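Local coordinates for protein putative P450-like enzyme (Streptomyces himastatinicus ATCC 53653, PDB 5Z9J) that belongs to the cytochrome P450 family, binds heme with a cysteine as axial iron ligand, and probably acts as a monooxygenase, at residues L135-D140 / A353-K358; Q154-M159 / G238-A243; S104-I109 / S357-E362; T249-D254 / R279-I284. One frame throughout, in Å; residues are numbered along the deposited sequence.

The four contacts join helices of the P450 core, two of them at the heme. Interactions 1 and 3 lie closest, with centres 8 Å apart. Both use helix 350-367 and share Ser357 and Lys358; helices 132-142 and 96-116 pack on it. Interactions 2 and 4 both use helix 240-255, near its start and near its far end, and their centres are 18 Å apart. Along the chain, interaction 3 spans the widest loop, from 104 to 362. Interaction 1 falls within it, and interactions 2 and 4 follow one another inside that. Interactions 1 and 2, with centres 13 Å apart, both touch the heme, and so does Ile284 of interaction 4. Helices distant in sequence thus frame one cofactor.

Interaction 1. Residues L135-D140 / A353-K358; sequences LIMISD and ARMESK. With HEM (protoporphyrin IX containing Fe), chain E.
Two similar first torsions bring Met137 and Glu356 together: each CG stands beside its own backbone N, at chi1 -72° in Met137 and -70° in Glu356. Beyond CG the glutamate stays extended. The methionine bends at both later torsions. The two side chains slide past each other in opposite directions, so Glu356 OE1 comes alongside the Met137 methylenes. It lies 3.2 Å from Met137 CB. The approach to Met137 CG is shorter still, and its exact length is doubtful. Further along, the methyl ends meet, with Met137 CE 4.3 Å from Met355 CE. The pairing joins helix 132-142 to helix 350-367, the E and L helices of the P450 fold. The L helix follows the loop that carries the axial ligand Cys347. Its Ala353 faces the heme, with CB 3.7 Å from the vinyl carbon CAB. From the other helix, Ile138 CD1 lies 4.0 Å from vinyl carbon CBC. Glu356 is buried, and it also touches Thr242 of helix 240-255. Ser357 OG turns back to its own helix and donates to Ala353 O at 2.9 Å. Ser357 N donates to the same oxygen from the opposite face.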
# COMPACT_ATOMS: atom_id res chain seq x y z
N LEU A 135 0.40 2.39 11.38
CA LEU A 135 1.78 2.42 11.78
C LEU A 135 1.95 1.75 13.16
O LEU A 135 2.87 0.96 13.37
CB LEU A 135 2.31 3.86 11.83
CG LEU A 135 3.79 3.82 12.31
CD1 LEU A 135 4.61 2.92 11.36
CD2 LEU A 135 4.42 5.16 12.48
N ILE A 136 1.10 2.11 14.10
CA ILE A 136 1.16 1.54 15.43
C ILE A 136 0.94 0.01 15.42
O ILE A 136 1.66 -0.74 16.10
CB ILE A 136 0.17 2.21 16.38
CG1 ILE A 136 0.61 3.64 16.67
CG2 ILE A 136 0.07 1.44 17.71
CD1 ILE A 136 -0.43 4.46 17.44
N MET A 137 -0.03 -0.44 14.63
CA MET A 137 -0.38 -1.85 14.51
C MET A 137 0.76 -2.68 14.00
O MET A 137 0.96 -3.81 14.46
CB MET A 137 -1.59 -2.04 13.58
CG MET A 137 -2.92 -1.59 14.17
SD MET A 137 -3.43 -2.48 15.66
CE MET A 137 -3.81 -4.12 15.05
N ILE A 138 1.46 -2.17 13.00
CA ILE A 138 2.57 -2.92 12.44
C ILE A 138 3.75 -2.87 13.40
O ILE A 138 4.45 -3.82 13.53
CB ILE A 138 3.00 -2.41 11.08
CG1 ILE A 138 1.80 -2.51 10.09
CG2 ILE A 138 4.07 -3.30 10.51
CD1 ILE A 138 2.12 -1.92 8.74
N SER A 139 3.93 -1.74 14.06
CA SER A 139 5.05 -1.60 15.00
C SER A 139 4.89 -2.62 16.12
O SER A 139 5.82 -3.36 16.41
CB SER A 139 5.12 -0.17 15.53
OG SER A 139 5.26 0.74 14.45
N ASP A 140 3.69 -2.73 16.67
CA ASP A 140 3.40 -3.70 17.71
C ASP A 140 3.57 -5.11 17.18
O ASP A 140 4.16 -5.95 17.83
CB ASP A 140 1.98 -3.54 18.24
CG ASP A 140 1.78 -2.28 19.01
OD1 ASP A 140 2.80 -1.65 19.34
OD2 ASP A 140 0.63 -1.90 19.27
N ALA A 353 -5.36 -5.29 7.04
CA ALA A 353 -5.75 -3.98 6.51
C ALA A 353 -7.27 -3.81 6.56
O ALA A 353 -7.75 -2.73 6.90
CB ALA A 353 -5.21 -3.78 5.10
N ARG A 354 -7.99 -4.85 6.17
CA ARG A 354 -9.44 -4.86 6.26
C ARG A 354 -9.91 -4.85 7.74
O ARG A 354 -10.81 -4.13 8.11
CB ARG A 354 -9.96 -6.09 5.55
CG ARG A 354 -9.88 -6.01 4.02
CD ARG A 354 -10.09 -7.39 3.38
NE ARG A 354 -10.22 -7.32 1.91
CZ ARG A 354 -9.98 -8.33 1.07
NH1 ARG A 354 -9.55 -9.50 1.53
NH2 ARG A 354 -10.21 -8.18 -0.25
N MET A 355 -9.23 -5.58 8.60
CA MET A 355 -9.68 -5.59 10.02
C MET A 355 -9.53 -4.17 10.61
O MET A 355 -10.43 -3.64 11.21
CB MET A 355 -8.87 -6.62 10.83
CG MET A 355 -9.28 -6.71 12.29
SD MET A 355 -8.14 -5.71 13.15
CE MET A 355 -6.65 -6.66 12.97
N GLU A 356 -8.41 -3.53 10.35
CA GLU A 356 -8.09 -2.18 10.85
C GLU A 356 -9.00 -1.11 10.35
O GLU A 356 -9.45 -0.25 11.08
CB GLU A 356 -6.70 -1.73 10.39
CG GLU A 356 -5.56 -2.40 10.98
CD GLU A 356 -4.27 -1.76 10.51
OE1 GLU A 356 -3.68 -1.11 11.38
OE2 GLU A 356 -3.85 -1.89 9.33
N SER A 357 -9.16 -1.11 9.04
CA SER A 357 -9.97 -0.11 8.39
C SER A 357 -11.43 -0.23 8.84
O SER A 357 -12.05 0.76 9.16
CB SER A 357 -9.89 -0.29 6.87
OG SER A 357 -8.58 0.02 6.49
N LYS A 358 -11.95 -1.45 8.87
CA LYS A 358 -13.32 -1.69 9.34
C LYS A 358 -13.51 -1.18 10.78
O LYS A 358 -14.50 -0.49 11.09
CB LYS A 358 -13.65 -3.17 9.27
CG LYS A 358 -15.04 -3.52 9.84
CD LYS A 358 -15.33 -5.04 9.72
CE LYS A 358 -16.57 -5.42 10.50
NZ LYS A 358 -16.76 -6.90 10.45
CHA HEM E . 1.12 -6.58 -1.67
CHB HEM E . -2.10 -3.02 -1.67
CHC HEM E . -2.06 -3.13 3.17
CHD HEM E . 1.79 -5.95 3.15
C1A HEM E . 0.23 -5.64 -2.16
C2A HEM E . -0.12 -5.36 -3.55
C3A HEM E . -1.02 -4.38 -3.55
C4A HEM E . -1.27 -4.00 -2.15
CMA HEM E . -1.67 -3.75 -4.79
CAA HEM E . 0.45 -6.07 -4.80
CBA HEM E . 1.84 -5.54 -5.16
CGA HEM E . 2.29 -6.01 -6.55
O1A HEM E . 3.34 -5.55 -7.07
O2A HEM E . 1.64 -6.87 -7.18
C1B HEM E . -2.41 -2.79 -0.36
C2B HEM E . -3.49 -1.95 0.08
C3B HEM E . -3.49 -1.98 1.42
C4B HEM E . -2.38 -2.82 1.85
CMB HEM E . -4.43 -1.21 -0.89
CAB HEM E . -4.40 -1.28 2.43
CBB HEM E . -5.45 -0.53 2.08
C1C HEM E . -1.03 -3.93 3.62
C2C HEM E . -0.69 -4.22 5.03
C3C HEM E . 0.38 -5.01 5.00
C4C HEM E . 0.74 -5.20 3.62
CMC HEM E . -1.50 -3.71 6.24
CAC HEM E . 1.23 -5.65 6.12
CBC HEM E . 0.97 -5.55 7.41
C1D HEM E . 1.98 -6.34 1.87
C2D HEM E . 3.07 -7.15 1.43
C3D HEM E . 2.84 -7.36 -0.06
C4D HEM E . 1.64 -6.64 -0.39
CMD HEM E . 4.24 -7.71 2.27
CAD HEM E . 3.77 -8.12 -1.01
CBD HEM E . 3.34 -9.57 -1.14
CGD HEM E . 4.16 -10.21 -2.25
O1D HEM E . 4.82 -9.49 -3.04
O2D HEM E . 4.13 -11.46 -2.36
NA HEM E . -0.50 -4.80 -1.37
NB HEM E . -1.74 -3.29 0.74
NC HEM E . -0.12 -4.53 2.83
ND HEM E . 1.13 -6.07 0.78
FE HEM E . -0.36 -4.81 0.77

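Interaction 2. Residues Q154-M159 / G238-A243; sequences QWMDKM and GHLTTA. With HEM (protoporphyrin IX containing Fe), chain E.
Met156 meets His239 by van der Waals contact along the edge of the imidazole. Met156 CG lies near the ring plane, 3.4 Å from His239 ND1. The methyl CE also sits at the edge, in plane, 3.6 Å from His239 ND1. The chain of Met156 leaves with CG anti to the backbone N (chi1 177°) and then bends at chi2 and chi3. That folds the methyl back, so CG and CE both meet ND1 from the outer edge of the ring.

The sulfur makes a Met-aromatic contact of the edge kind. Met156 SD is 4.9 Å from the centroid of the His239 ring, 76° off its normal. Apolar packing adds Leu240, whose CD1 is 4.2 Å from Met156 CG. The same Leu240 methyl covers one face of the His239 ring, 3.1 Å above its plane.

Helix 147-163 is the F helix of the P450 fold. Segment 238-243 runs through the central kink of the long distal helix, helix I, where it passes the heme. Gly238 CA lies 3.3 Å from heme C2C, so the backbone itself packs on the porphyrin.

The polar bonds run within a segment or to residues outside the pair. Thr242 OG1 donates to Gly238 O at 3.0 Å, from above the carbonyl plane. Thr241 OG1 is hydrogen-bonded to Asn237 O, just before the segment. His239 NE2 makes a weak bond to Ala131 O. His239 ND1 is buried against Met156 and has no polar partner in the model.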
# COMPACT_ATOMS: atom_id res chain seq x y z
N GLN A 154 10.14 8.61 10.57
CA GLN A 154 11.29 9.26 9.96
C GLN A 154 11.70 8.56 8.67
O GLN A 154 11.83 9.19 7.62
CB GLN A 154 12.47 9.25 10.94
CG GLN A 154 13.69 10.01 10.45
CD GLN A 154 14.81 10.08 11.48
OE1 GLN A 154 14.63 9.72 12.65
NE2 GLN A 154 15.97 10.55 11.05
N TRP A 155 11.86 7.24 8.76
CA TRP A 155 12.24 6.44 7.61
C TRP A 155 11.18 6.49 6.51
O TRP A 155 11.52 6.46 5.33
CB TRP A 155 12.44 4.98 8.02
CG TRP A 155 13.62 4.70 8.92
CD1 TRP A 155 14.62 5.56 9.26
CD2 TRP A 155 13.91 3.46 9.56
NE1 TRP A 155 15.52 4.92 10.09
CE2 TRP A 155 15.11 3.63 10.29
CE3 TRP A 155 13.27 2.21 9.60
CZ2 TRP A 155 15.68 2.61 11.04
CZ3 TRP A 155 13.84 1.19 10.35
CH2 TRP A 155 15.03 1.40 11.06
N MET A 156 9.93 6.69 6.90
CA MET A 156 8.83 6.60 5.96
C MET A 156 8.64 7.89 5.18
O MET A 156 8.01 7.88 4.13
CB MET A 156 7.54 6.25 6.72
CG MET A 156 6.23 6.18 5.90
SD MET A 156 6.16 4.69 4.87
CE MET A 156 6.51 3.45 6.11
N ASP A 157 9.29 8.97 5.61
CA ASP A 157 9.25 10.19 4.82
C ASP A 157 10.40 10.26 3.85
O ASP A 157 10.28 10.86 2.78
CB ASP A 157 9.27 11.41 5.73
CG ASP A 157 8.03 11.54 6.51
OD1 ASP A 157 7.20 10.61 6.45
OD2 ASP A 157 7.89 12.56 7.17
N LYS A 158 11.50 9.60 4.20
CA LYS A 158 12.63 9.43 3.30
C LYS A 158 12.24 8.54 2.13
O LYS A 158 12.64 8.76 0.98
CB LYS A 158 13.83 8.86 4.04
CG LYS A 158 14.49 9.86 4.99
CD LYS A 158 15.67 9.24 5.72
CE LYS A 158 16.38 10.23 6.63
NZ LYS A 158 17.58 9.62 7.32
N MET A 159 11.47 7.50 2.43
CA MET A 159 11.01 6.58 1.40
C MET A 159 9.85 7.20 0.61
O MET A 159 9.69 6.92 -0.57
CB MET A 159 10.63 5.24 2.04
CG MET A 159 11.84 4.47 2.54
SD MET A 159 11.50 2.91 3.39
CE MET A 159 10.71 3.45 4.91
N GLY A 238 2.24 -1.51 4.44
CA GLY A 238 1.11 -1.52 5.32
C GLY A 238 0.78 -0.22 6.02
O GLY A 238 -0.21 -0.18 6.73
N HIS A 239 1.58 0.82 5.85
CA HIS A 239 1.35 2.05 6.59
C HIS A 239 0.43 3.04 5.87
O HIS A 239 -0.75 3.12 6.17
CB HIS A 239 2.69 2.73 6.87
CG HIS A 239 2.58 3.99 7.67
ND1 HIS A 239 3.59 4.92 7.72
CD2 HIS A 239 1.57 4.48 8.43
CE1 HIS A 239 3.21 5.93 8.48
NE2 HIS A 239 1.99 5.68 8.92
N LEU A 240 0.96 3.74 4.89
CA LEU A 240 0.25 4.84 4.27
C LEU A 240 -0.85 4.32 3.32
O LEU A 240 -1.79 5.03 3.03
CB LEU A 240 1.23 5.76 3.50
CG LEU A 240 1.71 7.03 4.23
CD1 LEU A 240 2.03 6.71 5.63
CD2 LEU A 240 2.96 7.63 3.60
N THR A 241 -0.72 3.08 2.86
CA THR A 241 -1.77 2.45 2.06
C THR A 241 -3.05 2.37 2.89
O THR A 241 -4.16 2.69 2.43
CB THR A 241 -1.37 1.03 1.58
OG1 THR A 241 -0.94 0.22 2.67
CG2 THR A 241 -0.24 1.15 0.59
N THR A 242 -2.88 1.92 4.14
CA THR A 242 -3.95 1.72 5.07
C THR A 242 -4.48 3.05 5.58
O THR A 242 -5.71 3.22 5.73
CB THR A 242 -3.54 0.86 6.25
OG1 THR A 242 -3.02 -0.39 5.80
CG2 THR A 242 -4.75 0.57 7.12
N ALA A 243 -3.58 4.01 5.82
CA ALA A 243 -3.99 5.34 6.26
C ALA A 243 -4.93 5.92 5.20
O ALA A 243 -5.98 6.50 5.51
CB ALA A 243 -2.83 6.23 6.47
CHA HEM E . 1.12 -6.58 -1.67
CHB HEM E . -2.10 -3.02 -1.67
CHC HEM E . -2.06 -3.13 3.17
CHD HEM E . 1.79 -5.95 3.15
C1A HEM E . 0.23 -5.64 -2.16
C2A HEM E . -0.12 -5.36 -3.55
C3A HEM E . -1.02 -4.38 -3.55
C4A HEM E . -1.27 -4.00 -2.15
CMA HEM E . -1.67 -3.75 -4.79
CAA HEM E . 0.45 -6.07 -4.80
CBA HEM E . 1.84 -5.54 -5.16
CGA HEM E . 2.29 -6.01 -6.55
O1A HEM E . 3.34 -5.55 -7.07
O2A HEM E . 1.64 -6.87 -7.18
C1B HEM E . -2.41 -2.79 -0.36
C2B HEM E . -3.49 -1.95 0.08
C3B HEM E . -3.49 -1.98 1.42
C4B HEM E . -2.38 -2.82 1.85
CMB HEM E . -4.43 -1.21 -0.89
CAB HEM E . -4.40 -1.28 2.43
CBB HEM E . -5.45 -0.53 2.08
C1C HEM E . -1.03 -3.93 3.62
C2C HEM E . -0.69 -4.22 5.03
C3C HEM E . 0.38 -5.01 5.00
C4C HEM E . 0.74 -5.20 3.62
CMC HEM E . -1.50 -3.71 6.24
CAC HEM E . 1.23 -5.65 6.12
CBC HEM E . 0.97 -5.55 7.41
C1D HEM E . 1.98 -6.34 1.87
C2D HEM E . 3.07 -7.15 1.43
C3D HEM E . 2.84 -7.36 -0.06
C4D HEM E . 1.64 -6.64 -0.39
CMD HEM E . 4.24 -7.71 2.27
CAD HEM E . 3.77 -8.12 -1.01
CBD HEM E . 3.34 -9.57 -1.14
CGD HEM E . 4.16 -10.21 -2.25
O1D HEM E . 4.82 -9.49 -3.04
O2D HEM E . 4.13 -11.46 -2.36
NA HEM E . -0.50 -4.80 -1.37
NB HEM E . -1.74 -3.29 0.74
NC HEM E . -0.12 -4.53 2.83
ND HEM E . 1.13 -6.07 0.78
FE HEM E . -0.36 -4.81 0.77

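Interaction 3. Residues S104-I109 / S357-E362; sequences SRVHGI and SKAAVE
Ala359 presses its methyl onto the face of the His107 ring. Ala359 CB is 4.0 Å from the ring centroid and 29° off the normal, which makes a CH-pi contact. It sits somewhat toward one side of the ring, 3.7 Å from both His107 CE1 and His107 NE2. The histidine does not start out aimed at its partner. Its CG lies beside the backbone N (chi1 -72°), and chi2 of -96° turns the ring flat against the methyl. The reach of the imidazole thus makes up for the direction of the first bond.

Val106 comes from the neighbouring position, with its first bond already pointing toward the other helix. Its CG1 stands between the backbone N and the carbonyl carbon, and this branch does the touching, 4.1 Å from Ala359 CB. One small methyl is therefore met by an aliphatic branch and an aromatic face. With only an alanine between them, the backbones come close: His107 CA and Ala359 CA are 6.8 Å apart.

Glu362 also points its first bond toward helix 96-116. Its OE1 is 5.6 Å from His107 NE2, too far for a bond. Val106 packs on Met137 and Met355 as well, and His107 on Ile363. The pair joins helix 96-116 to helix 350-367, the D and L helices, which belong to the four-helix bundle (helices D, E, L and I) of the cytochrome P450 core.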
# COMPACT_ATOMS: atom_id res chain seq x y z
N SER A 104 -7.37 -8.01 18.90
CA SER A 104 -7.73 -7.68 20.27
C SER A 104 -7.23 -6.29 20.60
O SER A 104 -7.80 -5.64 21.46
CB SER A 104 -7.21 -8.71 21.28
OG SER A 104 -5.85 -8.50 21.64
N ARG A 105 -6.17 -5.83 19.94
CA ARG A 105 -5.56 -4.55 20.33
C ARG A 105 -6.04 -3.33 19.57
O ARG A 105 -5.91 -2.19 20.07
CB ARG A 105 -4.03 -4.64 20.14
CG ARG A 105 -3.31 -5.65 21.02
CD ARG A 105 -1.85 -5.76 20.59
NE ARG A 105 -0.88 -5.38 21.60
CZ ARG A 105 0.44 -5.51 21.44
NH1 ARG A 105 0.93 -5.99 20.29
NH2 ARG A 105 1.28 -5.15 22.40
N VAL A 106 -6.60 -3.56 18.37
CA VAL A 106 -6.88 -2.47 17.46
C VAL A 106 -7.91 -1.50 18.04
O VAL A 106 -7.81 -0.31 17.84
CB VAL A 106 -7.34 -3.01 16.07
CG1 VAL A 106 -8.66 -3.74 16.16
CG2 VAL A 106 -7.39 -1.89 15.04
N HIS A 107 -8.89 -2.00 18.77
CA HIS A 107 -9.95 -1.13 19.26
C HIS A 107 -9.40 -0.26 20.38
O HIS A 107 -9.80 0.91 20.54
CB HIS A 107 -11.17 -1.96 19.69
CG HIS A 107 -11.90 -2.54 18.53
ND1 HIS A 107 -13.01 -1.95 17.96
CD2 HIS A 107 -11.66 -3.65 17.79
CE1 HIS A 107 -13.43 -2.68 16.94
NE2 HIS A 107 -12.63 -3.72 16.82
N GLY A 108 -8.48 -0.85 21.15
CA GLY A 108 -7.80 -0.12 22.21
C GLY A 108 -7.00 1.02 21.62
O GLY A 108 -7.08 2.15 22.10
N ILE A 109 -6.28 0.75 20.53
CA ILE A 109 -5.42 1.76 19.90
C ILE A 109 -6.22 2.90 19.32
O ILE A 109 -5.85 4.08 19.47
CB ILE A 109 -4.57 1.16 18.76
CG1 ILE A 109 -3.67 0.07 19.31
CG2 ILE A 109 -3.75 2.24 18.09
CD1 ILE A 109 -2.85 0.55 20.53
N SER A 357 -9.16 -1.11 9.04
CA SER A 357 -9.97 -0.11 8.39
C SER A 357 -11.43 -0.23 8.84
O SER A 357 -12.05 0.76 9.16
CB SER A 357 -9.89 -0.29 6.87
OG SER A 357 -8.58 0.02 6.49
N LYS A 358 -11.95 -1.45 8.87
CA LYS A 358 -13.32 -1.69 9.34
C LYS A 358 -13.51 -1.18 10.78
O LYS A 358 -14.50 -0.49 11.09
CB LYS A 358 -13.65 -3.17 9.27
CG LYS A 358 -15.04 -3.52 9.84
CD LYS A 358 -15.33 -5.04 9.72
CE LYS A 358 -16.57 -5.42 10.50
NZ LYS A 358 -16.76 -6.90 10.45
N ALA A 359 -12.57 -1.53 11.67
CA ALA A 359 -12.67 -1.10 13.04
C ALA A 359 -12.63 0.43 13.11
O ALA A 359 -13.37 1.05 13.86
CB ALA A 359 -11.47 -1.70 13.90
N ALA A 360 -11.78 1.02 12.28
CA ALA A 360 -11.57 2.46 12.30
C ALA A 360 -12.80 3.20 11.82
O ALA A 360 -13.24 4.15 12.44
CB ALA A 360 -10.39 2.82 11.46
N VAL A 361 -13.34 2.77 10.68
CA VAL A 361 -14.51 3.43 10.17
C VAL A 361 -15.70 3.32 11.11
O VAL A 361 -16.40 4.30 11.36
CB VAL A 361 -14.90 2.86 8.82
CG1 VAL A 361 -16.29 3.40 8.39
CG2 VAL A 361 -13.83 3.23 7.79
N GLU A 362 -15.92 2.10 11.62
CA GLU A 362 -17.01 1.84 12.54
C GLU A 362 -16.90 2.73 13.75
O GLU A 362 -17.89 3.31 14.19
CB GLU A 362 -17.02 0.37 12.96
CG GLU A 362 -17.57 -0.54 11.89
CD GLU A 362 -17.49 -1.99 12.30
OE1 GLU A 362 -16.74 -2.35 13.27
OE2 GLU A 362 -18.19 -2.80 11.66

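Interaction 4. Residues T249-D254 / R279-I284; sequences TMLCLD and RYMSPI
Cys252 SG approaches the flat Tyr280 ring obliquely. The sulfur is 5.0 Å from the ring centroid and 58° off its normal, a Cys sulfur-aromatic contact. It touches one side of the ring, with Cys252 SG 4.0 Å from Tyr280 CD2 and 4.1 Å from Tyr280 CE2. The ring also makes a cation-pi contact with Arg317.

Met281 completes the group. It is the first residue to leave helical geometry after helix 270-280. Its chain runs straight from the backbone, with CG anti to N (chi1 -174°), and bends only at chi3. That turn brings the methyl to the cysteine: Met281 CE is 4.1 Å from Cys252 SG. The same methyl is 4.3 Å from Leu251 CD2, so it bridges two consecutive residues of helix 240-255. Phe381 of strand 380-381 touches both Leu251 and Met281.

The segments join the far part of helix 240-255, in the distal long helix of the P450 fold, to the end of the K helix. The K helix carries the ExxR motif of P450s, and Arg279 is its arginine, in a salt bridge with Glu276. Past the turn, Ile284 touches the heme.

All four touching residues are buried, and they meet through sulfur, methyl and ring carbon. Cohesion here should come mainly from dispersion and exclusion of water, with little directional preference.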
# COMPACT_ATOMS: atom_id res chain seq x y z
N THR A 249 -11.98 6.66 2.54
CA THR A 249 -13.31 6.15 2.83
C THR A 249 -14.18 7.21 3.54
O THR A 249 -15.33 7.47 3.12
CB THR A 249 -13.28 4.83 3.63
OG1 THR A 249 -12.60 3.79 2.88
CG2 THR A 249 -14.69 4.40 3.96
N MET A 250 -13.64 7.87 4.56
CA MET A 250 -14.36 8.94 5.21
C MET A 250 -14.60 10.11 4.26
O MET A 250 -15.64 10.76 4.36
CB MET A 250 -13.59 9.45 6.44
CG MET A 250 -13.26 8.35 7.44
SD MET A 250 -14.65 7.24 7.89
CE MET A 250 -15.79 8.39 8.66
N LEU A 251 -13.66 10.41 3.37
CA LEU A 251 -13.84 11.48 2.38
C LEU A 251 -14.97 11.17 1.42
O LEU A 251 -15.75 12.06 1.06
CB LEU A 251 -12.57 11.70 1.58
CG LEU A 251 -12.75 12.60 0.37
CD1 LEU A 251 -13.02 14.04 0.81
CD2 LEU A 251 -11.53 12.56 -0.56
N CYS A 252 -15.03 9.92 0.97
CA CYS A 252 -16.08 9.48 0.05
C CYS A 252 -17.52 9.46 0.67
O CYS A 252 -18.52 9.78 0.02
CB CYS A 252 -15.68 8.10 -0.51
SG CYS A 252 -14.34 8.21 -1.72
N LEU A 253 -17.62 9.02 1.91
CA LEU A 253 -18.83 9.08 2.70
C LEU A 253 -19.33 10.53 2.83
O LEU A 253 -20.52 10.80 2.78
CB LEU A 253 -18.57 8.50 4.10
CG LEU A 253 -18.42 6.99 4.19
CD1 LEU A 253 -18.06 6.61 5.60
CD2 LEU A 253 -19.68 6.31 3.82
N ASP A 254 -18.40 11.45 3.14
CA ASP A 254 -18.76 12.86 3.23
C ASP A 254 -19.27 13.36 1.89
O ASP A 254 -20.23 14.13 1.83
CB ASP A 254 -17.57 13.69 3.67
CG ASP A 254 -17.90 15.18 3.79
OD1 ASP A 254 -18.17 15.65 4.91
OD2 ASP A 254 -17.87 15.88 2.76
N ARG A 279 -11.65 0.17 -4.78
CA ARG A 279 -11.82 0.16 -6.23
C ARG A 279 -11.72 1.58 -6.77
O ARG A 279 -10.89 1.85 -7.64
CB ARG A 279 -13.16 -0.46 -6.60
CG ARG A 279 -13.31 -0.61 -8.10
CD ARG A 279 -14.76 -0.92 -8.39
NE ARG A 279 -15.71 0.13 -8.02
CZ ARG A 279 -16.00 1.19 -8.78
NH1 ARG A 279 -15.37 1.37 -9.95
NH2 ARG A 279 -16.91 2.07 -8.37
N TYR A 280 -12.45 2.48 -6.10
CA TYR A 280 -12.72 3.85 -6.55
C TYR A 280 -11.57 4.84 -6.36
O TYR A 280 -11.38 5.77 -7.16
CB TYR A 280 -13.99 4.35 -5.84
CG TYR A 280 -14.44 5.74 -6.19
CD1 TYR A 280 -15.34 5.93 -7.23
CD2 TYR A 280 -13.96 6.85 -5.50
CE1 TYR A 280 -15.76 7.19 -7.57
CE2 TYR A 280 -14.40 8.14 -5.84
CZ TYR A 280 -15.30 8.28 -6.88
OH TYR A 280 -15.77 9.50 -7.29
N MET A 281 -10.81 4.67 -5.28
CA MET A 281 -9.69 5.54 -5.01
C MET A 281 -8.59 4.64 -4.43
O MET A 281 -8.49 4.47 -3.21
CB MET A 281 -10.12 6.67 -4.05
CG MET A 281 -9.04 7.79 -3.75
SD MET A 281 -9.70 9.10 -2.66
CE MET A 281 -11.08 9.59 -3.70
N SER A 282 -7.79 4.06 -5.33
CA SER A 282 -6.99 2.92 -5.01
C SER A 282 -5.70 3.39 -4.34
O SER A 282 -4.89 4.05 -4.99
CB SER A 282 -6.75 2.11 -6.29
OG SER A 282 -8.02 1.83 -6.94
N PRO A 283 -5.52 3.11 -3.03
CA PRO A 283 -4.28 3.57 -2.38
C PRO A 283 -3.00 3.22 -3.12
O PRO A 283 -2.05 4.02 -3.23
CB PRO A 283 -4.33 2.88 -0.99
CG PRO A 283 -5.74 2.72 -0.70
CD PRO A 283 -6.42 2.45 -2.06
N ILE A 284 -2.95 1.99 -3.62
CA ILE A 284 -1.92 1.64 -4.60
C ILE A 284 -2.67 1.60 -5.96
O ILE A 284 -3.54 0.76 -6.21
CB ILE A 284 -1.25 0.30 -4.31
CG1 ILE A 284 -0.50 0.35 -2.96
CG2 ILE A 284 -0.25 -0.06 -5.38
CD1 ILE A 284 0.69 1.32 -2.92